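Local coordinates for periplasmic aliphatic sulphonates-binding protein (Escherichia coli, PDB 2X26), which probably serves as the periplasmic substrate-binding component of an ABC transport system that takes up aliphatic sulfonates, at residues 11-22 with 222-231. Numbering follows the deposited sequence.
Sequences KGSIGMVLAKSH and QSIALLAKTM
L227 meets I14 and V17 chiefly through CD2, which lies 3.8 Å from V17 CG1 and 3.9 Å from I14 CD1, the isoleucine side chain crossing it at about a right angle. V17 can present CG1 because that branch stands anti to its own backbone N (chi1 167°). The case illustrates nearly perpendicular helix packing, with segment axes at 102° and 11.0 Å at closest approach. M231 carries CE against I14 CD1 and the backbone of K11 and G12. Farther along, L226 lays both methyls against S21, CD2 3.6 Å from S21 CB; an alanine here would probably leave S21 CB without its methyl neighbours and open a gap between the helices. At one end K11 donates from NZ to T230 O (2.9 Å) almost in line with the carbonyl (164°), while a water joins K11 O to T230 OG1. At the other, a second water in the H22 ring plane links NE2 to S223 OG, which also bonds to Q219 O. In this type II periplasmic binding protein fold, the helix after strand 4-9 is thus held to helix 220-231 by van der Waals packing of an apolar middle, with polar bonds, direct and through water, at its two ends.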
loop_
_atom_site.group_PDB
_atom_site.type_symbol
_atom_site.label_atom_id
_atom_site.label_comp_id
_atom_site.label_asym_id
_atom_site.label_seq_id
_atom_site.Cartn_x
_atom_site.Cartn_y
_atom_site.Cartn_z
ATOM N N LYS A 11 -0.756 8.240 5.321
ATOM C CA LYS A 11 -1.495 9.353 4.678
ATOM C C LYS A 11 -2.131 8.995 3.351
ATOM O O LYS A 11 -3.219 9.510 3.022
ATOM C CB LYS A 11 -0.570 10.552 4.527
ATOM C CG LYS A 11 -0.296 11.261 5.783
ATOM C CD LYS A 11 0.645 12.412 5.449
ATOM C CE LYS A 11 1.123 13.120 6.698
ATOM N NZ LYS A 11 -0.017 13.695 7.450
ATOM N N GLY A 12 -1.470 8.137 2.581
ATOM C CA GLY A 12 -1.952 7.690 1.265
ATOM C C GLY A 12 -2.786 6.435 1.262
ATOM O O GLY A 12 -3.143 5.934 0.165
ATOM N N SER A 13 -3.169 5.940 2.455
ATOM C CA SER A 13 -4.052 4.771 2.564
ATOM C C SER A 13 -5.479 5.333 2.407
ATOM O O SER A 13 -6.167 5.553 3.396
ATOM C CB SER A 13 -3.943 4.092 3.935
ATOM O OG SER A 13 -2.594 3.676 4.177
ATOM N N ILE A 14 -5.889 5.601 1.156
ATOM C CA ILE A 14 -7.110 6.414 0.915
ATOM C C ILE A 14 -8.355 5.844 1.506
ATOM O O ILE A 14 -9.097 6.579 2.145
ATOM C CB ILE A 14 -7.282 6.652 -0.587
ATOM C CG1 ILE A 14 -6.053 7.395 -1.131
ATOM C CG2 ILE A 14 -8.617 7.400 -0.859
ATOM C CD1 ILE A 14 -5.591 8.706 -0.301
ATOM N N GLY A 15 -8.561 4.533 1.332
ATOM C CA GLY A 15 -9.762 3.860 1.896
ATOM C C GLY A 15 -9.797 4.068 3.425
ATOM O O GLY A 15 -10.845 4.462 4.007
ATOM N N MET A 16 -8.652 3.809 4.076
ATOM C CA MET A 16 -8.562 3.988 5.512
ATOM C C MET A 16 -8.811 5.436 5.932
ATOM O O MET A 16 -9.605 5.677 6.855
ATOM C CB MET A 16 -7.222 3.495 6.044
ATOM C CG MET A 16 -7.173 1.978 6.068
ATOM S SD MET A 16 -5.600 1.508 6.827
ATOM C CE MET A 16 -5.882 -0.208 7.046
ATOM N N VAL A 17 -8.171 6.366 5.260
ATOM C CA VAL A 17 -8.234 7.796 5.672
ATOM C C VAL A 17 -9.670 8.319 5.520
ATOM O O VAL A 17 -10.179 9.004 6.432
ATOM C CB VAL A 17 -7.227 8.641 4.868
ATOM C CG1 VAL A 17 -7.455 10.175 5.024
ATOM C CG2 VAL A 17 -5.784 8.306 5.353
ATOM N N LEU A 18 -10.318 7.999 4.395
ATOM C CA LEU A 18 -11.712 8.416 4.211
ATOM C C LEU A 18 -12.639 7.698 5.191
ATOM O O LEU A 18 -13.513 8.328 5.761
ATOM C CB LEU A 18 -12.198 8.250 2.772
ATOM C CG LEU A 18 -11.968 9.557 2.014
ATOM C CD1 LEU A 18 -10.526 9.666 1.588
ATOM C CD2 LEU A 18 -12.905 9.668 0.836
ATOM N N ALA A 19 -12.417 6.394 5.430
ATOM C CA ALA A 19 -13.240 5.698 6.438
ATOM C C ALA A 19 -13.109 6.358 7.816
ATOM O O ALA A 19 -14.102 6.486 8.558
ATOM C CB ALA A 19 -12.847 4.194 6.551
ATOM N N LYS A 20 -11.884 6.682 8.181
ATOM C CA LYS A 20 -11.609 7.325 9.473
ATOM C C LYS A 20 -12.308 8.682 9.577
ATOM O O LYS A 20 -13.025 8.956 10.541
ATOM C CB LYS A 20 -10.079 7.468 9.667
ATOM C CG LYS A 20 -9.700 8.208 10.952
ATOM C CD LYS A 20 -8.185 8.545 10.965
ATOM C CE LYS A 20 -7.799 9.247 12.290
ATOM N NZ LYS A 20 -8.311 10.673 12.382
ATOM N N SER A 21 -12.169 9.482 8.531
ATOM C CA SER A 21 -12.728 10.829 8.525
ATOM C C SER A 21 -14.244 10.791 8.644
ATOM O O SER A 21 -14.861 11.639 9.343
ATOM C CB SER A 21 -12.336 11.539 7.238
ATOM O OG SER A 21 -10.959 11.844 7.260
ATOM N N HIS A 22 -14.866 9.819 7.964
ATOM C CA HIS A 22 -16.321 9.701 7.987
ATOM C C HIS A 22 -16.853 8.889 9.146
ATOM O O HIS A 22 -18.055 8.709 9.291
ATOM C CB HIS A 22 -16.836 9.169 6.640
ATOM C CG HIS A 22 -16.666 10.149 5.527
ATOM N ND1 HIS A 22 -17.686 10.978 5.126
ATOM C CD2 HIS A 22 -15.615 10.438 4.741
ATOM C CE1 HIS A 22 -17.264 11.750 4.138
ATOM N NE2 HIS A 22 -16.012 11.432 3.870
ATOM N N GLN A 222 -15.507 17.150 -1.724
ATOM C CA GLN A 222 -15.348 16.988 -0.277
ATOM C C GLN A 222 -14.090 16.179 0.004
ATOM O O GLN A 222 -13.324 16.509 0.932
ATOM C CB GLN A 222 -16.554 16.279 0.290
ATOM C CG GLN A 222 -16.368 15.759 1.688
ATOM C CD GLN A 222 -17.554 14.927 2.153
ATOM O OE1 GLN A 222 -17.718 13.750 1.761
ATOM N NE2 GLN A 222 -18.395 15.535 2.978
ATOM N N SER A 223 -13.863 15.144 -0.804
ATOM C CA SER A 223 -12.719 14.251 -0.549
ATOM C C SER A 223 -11.378 14.995 -0.859
ATOM O O SER A 223 -10.358 14.843 -0.165
ATOM C CB SER A 223 -12.852 12.979 -1.385
ATOM O OG SER A 223 -14.003 12.221 -1.045
ATOM N N ILE A 224 -11.398 15.868 -1.864
ATOM C CA ILE A 224 -10.186 16.626 -2.178
ATOM C C ILE A 224 -9.853 17.575 -1.025
ATOM O O ILE A 224 -8.673 17.688 -0.617
ATOM C CB ILE A 224 -10.333 17.400 -3.533
ATOM C CG1 ILE A 224 -10.167 16.404 -4.685
ATOM C CG2 ILE A 224 -9.326 18.602 -3.564
ATOM C CD1 ILE A 224 -10.564 17.038 -6.076
ATOM N N ALA A 225 -10.871 18.214 -0.469
ATOM C CA ALA A 225 -10.660 19.113 0.648
ATOM C C ALA A 225 -10.093 18.354 1.863
ATOM O O ALA A 225 -9.112 18.796 2.507
ATOM C CB ALA A 225 -11.972 19.805 1.000
ATOM N N LEU A 226 -10.664 17.175 2.134
ATOM C CA LEU A 226 -10.195 16.329 3.236
ATOM C C LEU A 226 -8.735 15.948 3.080
ATOM O O LEU A 226 -7.932 16.163 3.990
ATOM C CB LEU A 226 -11.062 15.088 3.352
ATOM C CG LEU A 226 -10.454 14.084 4.310
ATOM C CD1 LEU A 226 -10.625 14.582 5.745
ATOM C CD2 LEU A 226 -11.098 12.736 4.069
ATOM N N LEU A 227 -8.366 15.412 1.917
ATOM C CA LEU A 227 -7.023 14.880 1.704
ATOM C C LEU A 227 -6.008 16.030 1.551
ATOM O O LEU A 227 -4.845 15.885 1.938
ATOM C CB LEU A 227 -7.046 13.970 0.458
ATOM C CG LEU A 227 -7.831 12.663 0.571
ATOM C CD1 LEU A 227 -7.938 11.997 -0.819
ATOM C CD2 LEU A 227 -7.156 11.688 1.596
ATOM N N ALA A 228 -6.442 17.213 1.070
ATOM C CA ALA A 228 -5.529 18.347 1.027
ATOM C C ALA A 228 -5.134 18.661 2.469
ATOM O O ALA A 228 -3.970 18.945 2.733
ATOM C CB ALA A 228 -6.183 19.570 0.340
ATOM N N LYS A 229 -6.097 18.604 3.390
ATOM C CA LYS A 229 -5.839 18.899 4.797
ATOM C C LYS A 229 -4.930 17.848 5.444
ATOM O O LYS A 229 -3.940 18.200 6.077
ATOM C CB LYS A 229 -7.171 18.941 5.556
ATOM C CG LYS A 229 -7.021 19.307 7.019
ATOM C CD LYS A 229 -8.411 19.580 7.669
ATOM C CE LYS A 229 -9.321 20.438 6.764
ATOM N NZ LYS A 229 -10.496 20.985 7.537
ATOM N N THR A 230 -5.290 16.579 5.275
ATOM C CA THR A 230 -4.604 15.436 5.965
ATOM C C THR A 230 -3.205 15.229 5.381
ATOM O O THR A 230 -2.216 14.977 6.112
ATOM C CB THR A 230 -5.451 14.123 5.925
ATOM O OG1 THR A 230 -5.700 13.734 4.564
ATOM C CG2 THR A 230 -6.794 14.247 6.694
ATOM N N MET A 231 -3.060 15.412 4.076
ATOM C CA MET A 231 -1.750 15.278 3.478
ATOM C C MET A 231 -0.923 16.523 3.575
ATOM O O MET A 231 0.284 16.454 3.387
ATOM C CB MET A 231 -1.840 14.862 1.999
ATOM C CG MET A 231 -2.414 13.486 1.871
ATOM S SD MET A 231 -2.185 12.960 0.152
ATOM C CE MET A 231 -2.772 11.308 0.186
HETATM O O HOH W 1 -4.035 11.645 4.612
HETATM O O HOH W 2 -15.321 12.591 1.343
#